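Local coordinates for putative lipoprotein (Bacteroides thetaiotaomicron, PDB 4Q1Z) that is of unknown function but, as a putative two-domain lipoprotein of the DUF4876 family, is probably tethered to a membrane by its lipid, at residues G124-D129 against A203-D208; G146-N151 against E275-V280; M240-Y245 against A249-I254. All coordinates share one frame; numbering follows the deposited sequence.

From the N terminus, 124-129, in the loop before strand 131-136, opens contact 1, and 146-151, on strand 148-152, opens contact 2. Contact 1 then closes at 203-208, in the loop after strand 195-199, so the two cross. Contact 3 opens and closes a short turn, from strand 238-245 to 249-254, entirely within the span of contact 2, which closes last at 275-280. Contact 1 ties two loops together without touching the others, whereas contacts 2 and 3 each tie a loop to the same large mixed β-sheet and meet where Tyr-148 and Val-280 pack against Val-243.

Contact 1 of 3, residues G124-D129 against A203-D208; sequences GVYFRD and ANHQLD
His-205 gathers the whole contact, meeting Tyr-126, Arg-128 and Asp-129 of the facing loop. Entering 203-208, Ala-203 contributes from within its own segment: its carbonyl oxygen lies over the centre of the imidazole face. Asn-204 then opens a type I turn that runs to Leu-207, and its OD1 accepts from the backbone N of Gln-206 to form an Asx turn. This turn presents His-205 to the other loop. Its CG lies anti to the carbonyl carbon (chi1 -54°), and ND1 forms a hydrogen bond of 2.7 Å with Tyr-126 OH, the ring planes inclined at 63°. On the face opposite Ala-203 O, Asp-129 CA makes a CH-π contact, 3.6 Å from the ring centroid, while Arg-128 O approaches His-205 CE1 obliquely at 3.2 Å. The Asp-129 carboxylate turns elsewhere, its OD2 bonded to Tyr-114, Ser-118 and Ser-214. Water 1 lies 2.7 Å from His-205 NE2, in the ring plane. Beyond His-205, Gln-206 NE2 reaches Ser-214 O. Both nitrogens of the buried imidazole thus have polar partners, and with both faces packed the ring probably has little freedom to turn.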
# COMPACT_ATOMS: atom_id res chain seq x y z
N GLY A 124 17.45 -0.08 28.71
CA GLY A 124 16.41 -1.00 28.26
C GLY A 124 16.20 -0.94 26.76
O GLY A 124 17.09 -0.53 26.00
N VAL A 125 15.01 -1.38 26.33
CA VAL A 125 14.58 -1.37 24.93
C VAL A 125 13.22 -0.66 24.88
O VAL A 125 12.59 -0.47 25.92
CB VAL A 125 14.55 -2.80 24.28
CG1 VAL A 125 15.89 -3.51 24.42
CG2 VAL A 125 13.39 -3.67 24.79
N TYR A 126 12.80 -0.25 23.69
CA TYR A 126 11.50 0.35 23.42
C TYR A 126 10.94 -0.30 22.15
O TYR A 126 11.50 -0.10 21.08
CB TYR A 126 11.59 1.89 23.27
CG TYR A 126 10.24 2.59 23.28
CD1 TYR A 126 9.53 2.75 24.47
CD2 TYR A 126 9.68 3.11 22.11
CE1 TYR A 126 8.29 3.38 24.49
CE2 TYR A 126 8.43 3.73 22.12
CZ TYR A 126 7.75 3.89 23.32
OH TYR A 126 6.53 4.54 23.38
N PHE A 127 9.90 -1.15 22.28
CA PHE A 127 9.32 -1.82 21.13
C PHE A 127 7.92 -1.24 20.79
O PHE A 127 7.19 -1.84 19.99
CB PHE A 127 9.23 -3.36 21.37
CG PHE A 127 8.49 -3.77 22.63
CD1 PHE A 127 7.13 -3.53 22.77
CD2 PHE A 127 9.18 -4.33 23.70
CE1 PHE A 127 6.46 -3.84 23.95
CE2 PHE A 127 8.51 -4.62 24.89
CZ PHE A 127 7.16 -4.38 25.01
N ARG A 128 7.52 -0.11 21.43
CA ARG A 128 6.14 0.42 21.23
C ARG A 128 6.04 1.52 20.17
O ARG A 128 4.94 2.03 19.94
CB ARG A 128 5.53 0.91 22.54
CG ARG A 128 5.90 0.07 23.73
CD ARG A 128 5.29 0.55 25.02
NE ARG A 128 5.49 -0.44 26.07
CZ ARG A 128 4.69 -1.48 26.26
NH1 ARG A 128 3.58 -1.61 25.54
NH2 ARG A 128 4.97 -2.38 27.19
N ASP A 129 7.15 1.85 19.48
CA ASP A 129 7.15 2.88 18.43
C ASP A 129 6.74 2.32 17.02
O ASP A 129 6.68 3.09 16.07
CB ASP A 129 8.51 3.62 18.38
CG ASP A 129 9.76 2.75 18.38
OD1 ASP A 129 9.63 1.50 18.26
OD2 ASP A 129 10.87 3.32 18.41
N ALA A 203 1.28 7.34 20.41
CA ALA A 203 1.67 8.37 21.37
C ALA A 203 3.00 9.05 21.02
O ALA A 203 3.74 8.58 20.15
CB ALA A 203 1.77 7.76 22.77
N ASN A 204 3.33 10.14 21.74
CA ASN A 204 4.61 10.80 21.56
C ASN A 204 5.70 9.97 22.25
O ASN A 204 5.98 10.14 23.43
CB ASN A 204 4.61 12.23 22.07
CG ASN A 204 5.89 12.93 21.70
OD1 ASN A 204 6.75 12.37 20.99
ND2 ASN A 204 6.03 14.17 22.15
N HIS A 205 6.32 9.08 21.47
CA HIS A 205 7.37 8.17 21.93
C HIS A 205 8.62 8.91 22.41
O HIS A 205 9.41 8.34 23.14
CB HIS A 205 7.76 7.20 20.81
CG HIS A 205 6.61 6.46 20.24
ND1 HIS A 205 5.78 5.68 21.04
CD2 HIS A 205 6.18 6.37 18.96
CE1 HIS A 205 4.87 5.17 20.23
NE2 HIS A 205 5.08 5.55 18.96
N GLN A 206 8.79 10.17 21.99
CA GLN A 206 9.97 10.96 22.32
C GLN A 206 9.88 11.61 23.70
O GLN A 206 10.86 12.20 24.13
CB GLN A 206 10.25 11.98 21.23
CG GLN A 206 10.69 11.28 19.95
CD GLN A 206 10.61 12.11 18.70
OE1 GLN A 206 9.96 13.17 18.64
NE2 GLN A 206 11.26 11.63 17.65
N LEU A 207 8.75 11.43 24.42
CA LEU A 207 8.61 11.93 25.79
C LEU A 207 9.58 11.18 26.69
O LEU A 207 9.83 10.00 26.45
CB LEU A 207 7.18 11.73 26.30
CG LEU A 207 6.06 12.48 25.60
CD1 LEU A 207 4.73 12.07 26.16
CD2 LEU A 207 6.23 13.97 25.71
N ASP A 208 10.11 11.85 27.74
CA ASP A 208 11.07 11.25 28.66
C ASP A 208 10.57 9.93 29.29
O ASP A 208 11.39 9.05 29.56
CB ASP A 208 11.49 12.25 29.75
CG ASP A 208 12.30 13.44 29.25
OD1 ASP A 208 12.88 13.36 28.13
OD2 ASP A 208 12.38 14.46 29.99
O HOH W 1 4.03 5.33 16.48

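Contact 2 of 3, residues G146-N151 against E275-V280; sequences GIYFAN and EAWDPV
Trp-277 drives the edge of its six-membered ring into the face of Tyr-148. CZ3 leads, 3.9 Å from Tyr-148 CE2 and displaced from the middle of the phenol ring toward its rim, with CE3 following 4.2 Å from Tyr-148 CZ. The planes are turned 78° apart and the centroids are separated by 5.3 Å, a T-shaped pair in which the indole supplies the C-H edge and the tyrosine the π face. The backbones stay well apart, so the two long side chains span the distance by themselves, pointing opposite ways as they pass. Trp-277 does this with CG anti to its own backbone nitrogen (chi1 -176°), which throws the indole out of the loop toward the strand.

The setting is a loop folded back over a β-sheet. Strand 148-152 lies between the antiparallel strands 265-269 and 177-180, and the chain leaving 265-269 returns as 275-280 to lay Trp-277 over that face, against Val-178. Phe-269, backbone-bonded to Tyr-148, completes an aromatic trio: its ring meets that of Tyr-148 with nearly parallel planes and pairs edge-to-face with Trp-277.

Pro-279, two residues on, bends round so that its CD sits 3.5 Å above one face of the indole, offset toward the rim. The polar edge has its own mate, since Trp-277 NE1 donates to Lys-301 O, which probably limits the rotation of the ring while strand 299-303 packs against it through Ile-302 and Pro-303. After the indole, Val-280 N makes a weak hydrogen bond to Asp-278 OD1.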
# COMPACT_ATOMS: atom_id res chain seq x y z
N GLY A 146 -13.62 -1.26 6.72
CA GLY A 146 -13.66 -2.71 6.74
C GLY A 146 -12.55 -3.49 6.07
O GLY A 146 -12.66 -4.71 5.94
N ILE A 147 -11.48 -2.78 5.59
CA ILE A 147 -10.31 -3.42 5.00
C ILE A 147 -9.57 -4.05 6.18
O ILE A 147 -9.57 -3.50 7.28
CB ILE A 147 -9.45 -2.43 4.16
CG1 ILE A 147 -10.10 -2.19 2.79
CG2 ILE A 147 -8.01 -2.95 3.98
CD1 ILE A 147 -9.50 -1.11 1.99
N TYR A 148 -9.00 -5.25 5.96
CA TYR A 148 -8.31 -6.02 6.98
C TYR A 148 -6.82 -5.81 6.96
O TYR A 148 -6.25 -5.52 5.91
CB TYR A 148 -8.60 -7.50 6.79
CG TYR A 148 -10.04 -7.88 7.02
CD1 TYR A 148 -10.97 -7.84 5.99
CD2 TYR A 148 -10.48 -8.28 8.28
CE1 TYR A 148 -12.30 -8.17 6.20
CE2 TYR A 148 -11.81 -8.60 8.51
CZ TYR A 148 -12.72 -8.56 7.47
OH TYR A 148 -14.04 -8.87 7.69
N PHE A 149 -6.20 -6.01 8.12
CA PHE A 149 -4.77 -5.98 8.40
C PHE A 149 -4.43 -7.22 9.16
O PHE A 149 -5.06 -7.48 10.18
CB PHE A 149 -4.39 -4.72 9.22
CG PHE A 149 -2.91 -4.63 9.54
CD1 PHE A 149 -2.33 -5.46 10.50
CD2 PHE A 149 -2.11 -3.69 8.90
CE1 PHE A 149 -0.95 -5.43 10.75
CE2 PHE A 149 -0.74 -3.61 9.18
CZ PHE A 149 -0.17 -4.49 10.10
N ALA A 150 -3.39 -7.94 8.72
CA ALA A 150 -2.90 -9.13 9.41
C ALA A 150 -1.37 -9.26 9.34
O ALA A 150 -0.73 -8.78 8.40
CB ALA A 150 -3.56 -10.39 8.82
N ASN A 151 -0.81 -9.95 10.35
CA ASN A 151 0.58 -10.40 10.38
C ASN A 151 0.50 -11.91 10.19
O ASN A 151 -0.46 -12.54 10.64
CB ASN A 151 1.36 -9.97 11.64
CG ASN A 151 0.99 -10.68 12.91
OD1 ASN A 151 -0.06 -10.44 13.47
ND2 ASN A 151 1.86 -11.55 13.39
N GLU A 275 -19.30 -11.55 -0.80
CA GLU A 275 -18.51 -12.68 -0.34
C GLU A 275 -18.40 -12.66 1.17
O GLU A 275 -18.32 -11.59 1.76
CB GLU A 275 -17.11 -12.70 -0.97
CG GLU A 275 -17.07 -13.36 -2.33
CD GLU A 275 -15.71 -13.87 -2.77
OE1 GLU A 275 -15.23 -14.88 -2.21
OE2 GLU A 275 -15.16 -13.30 -3.74
N ALA A 276 -18.45 -13.85 1.79
CA ALA A 276 -18.34 -14.02 3.23
C ALA A 276 -16.99 -14.61 3.61
O ALA A 276 -16.45 -15.44 2.88
CB ALA A 276 -19.46 -14.91 3.73
N TRP A 277 -16.43 -14.15 4.73
CA TRP A 277 -15.16 -14.61 5.27
C TRP A 277 -15.15 -14.45 6.81
O TRP A 277 -15.03 -13.33 7.33
CB TRP A 277 -13.97 -13.87 4.63
CG TRP A 277 -12.63 -14.38 5.09
CD1 TRP A 277 -12.02 -15.53 4.71
CD2 TRP A 277 -11.75 -13.76 6.06
NE1 TRP A 277 -10.81 -15.68 5.38
CE2 TRP A 277 -10.62 -14.59 6.20
CE3 TRP A 277 -11.81 -12.56 6.81
CZ2 TRP A 277 -9.55 -14.27 7.04
CZ3 TRP A 277 -10.75 -12.25 7.64
CH2 TRP A 277 -9.63 -13.08 7.74
N ASP A 278 -15.25 -15.59 7.52
CA ASP A 278 -15.25 -15.58 8.98
C ASP A 278 -14.24 -16.61 9.54
O ASP A 278 -14.61 -17.77 9.77
CB ASP A 278 -16.68 -15.81 9.51
CG ASP A 278 -16.91 -15.58 10.98
OD1 ASP A 278 -15.91 -15.55 11.75
OD2 ASP A 278 -18.07 -15.48 11.38
N PRO A 279 -12.98 -16.20 9.81
CA PRO A 279 -11.99 -17.17 10.35
C PRO A 279 -12.29 -17.66 11.77
O PRO A 279 -11.71 -18.66 12.22
CB PRO A 279 -10.67 -16.37 10.30
CG PRO A 279 -11.10 -14.94 10.44
CD PRO A 279 -12.37 -14.87 9.61
N VAL A 280 -13.20 -16.98 12.48
CA VAL A 280 -13.58 -17.31 13.85
C VAL A 280 -14.66 -18.41 13.87
O VAL A 280 -14.49 -19.40 14.56
CB VAL A 280 -14.02 -16.03 14.59
CG1 VAL A 280 -14.58 -16.34 15.98
CG2 VAL A 280 -12.86 -15.03 14.67

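Contact 3 of 3, residues M240-Y245 against A249-I254; sequences MQHVFY and AEMGSI
His-242 ND1 donates to Ala-249 O at 2.8 Å, a nearly straight bond that lies in the imidazole plane, although ND1 sits well out of the carbonyl plane (47°). The ring is set there by CG standing anti to the backbone N (chi1 -170°), which swings it from the strand across the returning chain. Its face is met by Met-251, a selenomethionine in the crystal, whose CA makes a CH-π contact 3.8 Å from the ring centroid; alongside, Met-251 CG approaches His-242 CG at 3.7 Å. Beyond CG the Met-251 chain is extended, running antiparallel to the histidine side chain until its CE touches His-242 CB. The opposite imidazole face carries the backbone N of Phe-244.

Tyr-245 also has CG anti to the backbone N (chi1 -173°), which places its ring beside Ile-254; the side chain runs nearly perpendicular to that of Ile-254, whose CG1 lies 3.8 Å from Tyr-245 OH. Near the turn, Ala-249 CA points its hydrogen at Val-243 O, a CA-H...O contact of 3.4 Å, and water 2 bridges Tyr-245 O and Glu-250 O, donating to both. The strand is itself irregular: Val-243 and Phe-244 both face Val-178, a classic β-bulge, just before the chain turns back.

Arg-177, of strand 177-180, has NH1 bonded to both Met-251 O and His-242 NE2 and makes a cation-π contact with Tyr-245. With an alanine here instead of His-242, Ala-249 O would probably lose its donor, Arg-177 one of its acceptors, and Met-251 the ring it rests on. Giving a hydrogen through ND1 while NE2 meets an arginine N-H is consistent with an imidazole protonated on ND1 alone, linking the turn to the neighbouring strand 177-180.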
# COMPACT_ATOMS: atom_id res chain seq x y z
N MSE A 240 -8.47 0.31 15.73
CA MSE A 240 -8.67 -0.78 14.79
C MSE A 240 -9.61 -1.81 15.45
O MSE A 240 -9.58 -1.97 16.69
CB MSE A 240 -7.29 -1.43 14.44
CG MSE A 240 -6.37 -0.53 13.63
SE MSE A 240 -7.07 -0.03 11.89
CE MSE A 240 -6.86 -1.76 11.04
N GLN A 241 -10.45 -2.48 14.66
CA GLN A 241 -11.35 -3.51 15.20
C GLN A 241 -10.63 -4.87 15.24
O GLN A 241 -10.09 -5.31 14.21
CB GLN A 241 -12.61 -3.63 14.35
CG GLN A 241 -13.79 -2.78 14.78
CD GLN A 241 -14.98 -3.13 13.90
OE1 GLN A 241 -15.28 -2.45 12.92
NE2 GLN A 241 -15.63 -4.26 14.19
N HIS A 242 -10.59 -5.52 16.42
CA HIS A 242 -9.95 -6.83 16.52
C HIS A 242 -10.86 -7.88 15.87
O HIS A 242 -12.08 -7.85 16.09
CB HIS A 242 -9.64 -7.20 17.97
CG HIS A 242 -8.78 -8.42 18.10
ND1 HIS A 242 -9.32 -9.66 18.40
CD2 HIS A 242 -7.45 -8.56 17.89
CE1 HIS A 242 -8.30 -10.50 18.41
NE2 HIS A 242 -7.16 -9.88 18.13
N VAL A 243 -10.26 -8.76 15.03
CA VAL A 243 -11.00 -9.76 14.28
C VAL A 243 -10.68 -11.19 14.74
O VAL A 243 -11.61 -11.94 15.01
CB VAL A 243 -10.79 -9.62 12.74
CG1 VAL A 243 -11.45 -10.76 11.98
CG2 VAL A 243 -11.33 -8.28 12.24
N PHE A 244 -9.40 -11.58 14.76
CA PHE A 244 -9.03 -12.95 15.05
C PHE A 244 -7.69 -13.08 15.72
O PHE A 244 -6.74 -12.43 15.33
CB PHE A 244 -9.01 -13.77 13.73
CG PHE A 244 -8.46 -15.19 13.79
CD1 PHE A 244 -7.08 -15.42 13.82
CD2 PHE A 244 -9.31 -16.28 13.73
CE1 PHE A 244 -6.59 -16.73 13.86
CE2 PHE A 244 -8.81 -17.58 13.72
CZ PHE A 244 -7.46 -17.80 13.81
N TYR A 245 -7.62 -13.98 16.69
CA TYR A 245 -6.42 -14.39 17.41
C TYR A 245 -6.73 -15.72 18.01
O TYR A 245 -7.75 -15.85 18.67
CB TYR A 245 -5.95 -13.37 18.46
CG TYR A 245 -4.62 -13.74 19.08
CD1 TYR A 245 -3.46 -13.79 18.31
CD2 TYR A 245 -4.52 -14.07 20.43
CE1 TYR A 245 -2.23 -14.16 18.87
CE2 TYR A 245 -3.30 -14.44 21.00
CZ TYR A 245 -2.15 -14.47 20.22
OH TYR A 245 -0.93 -14.80 20.76
N ALA A 249 -12.48 -14.29 18.41
CA ALA A 249 -12.77 -12.89 18.08
C ALA A 249 -12.18 -11.93 19.13
O ALA A 249 -11.86 -10.79 18.82
CB ALA A 249 -14.27 -12.68 17.99
N GLU A 250 -12.04 -12.41 20.38
CA GLU A 250 -11.50 -11.67 21.53
C GLU A 250 -10.02 -11.41 21.36
O GLU A 250 -9.30 -12.24 20.77
CB GLU A 250 -11.72 -12.43 22.86
CG GLU A 250 -13.18 -12.67 23.22
CD GLU A 250 -13.85 -13.79 22.45
OE1 GLU A 250 -13.20 -14.84 22.23
OE2 GLU A 250 -15.01 -13.60 22.01
N MSE A 251 -9.56 -10.29 21.95
CA MSE A 251 -8.16 -9.84 21.94
C MSE A 251 -7.26 -10.77 22.74
O MSE A 251 -6.11 -11.00 22.35
CB MSE A 251 -8.06 -8.43 22.49
CG MSE A 251 -8.72 -7.41 21.61
SE MSE A 251 -8.37 -5.63 22.28
CE MSE A 251 -8.97 -4.69 20.78
N GLY A 252 -7.77 -11.28 23.86
CA GLY A 252 -7.01 -12.18 24.71
C GLY A 252 -6.09 -11.50 25.69
O GLY A 252 -6.22 -10.30 25.97
N SER A 253 -5.13 -12.27 26.19
CA SER A 253 -4.22 -11.88 27.26
C SER A 253 -3.06 -10.96 26.84
O SER A 253 -2.59 -10.19 27.69
CB SER A 253 -3.66 -13.13 27.94
OG SER A 253 -2.95 -13.94 27.02
N ILE A 254 -2.57 -11.05 25.58
CA ILE A 254 -1.44 -10.24 25.11
C ILE A 254 -1.75 -8.73 25.31
O ILE A 254 -2.85 -8.29 24.96
CB ILE A 254 -1.05 -10.60 23.64
CG1 ILE A 254 -0.92 -12.15 23.43
CG2 ILE A 254 0.20 -9.86 23.15
CD1 ILE A 254 0.30 -12.89 24.01
O HOH W 2 -8.23 -14.66 21.09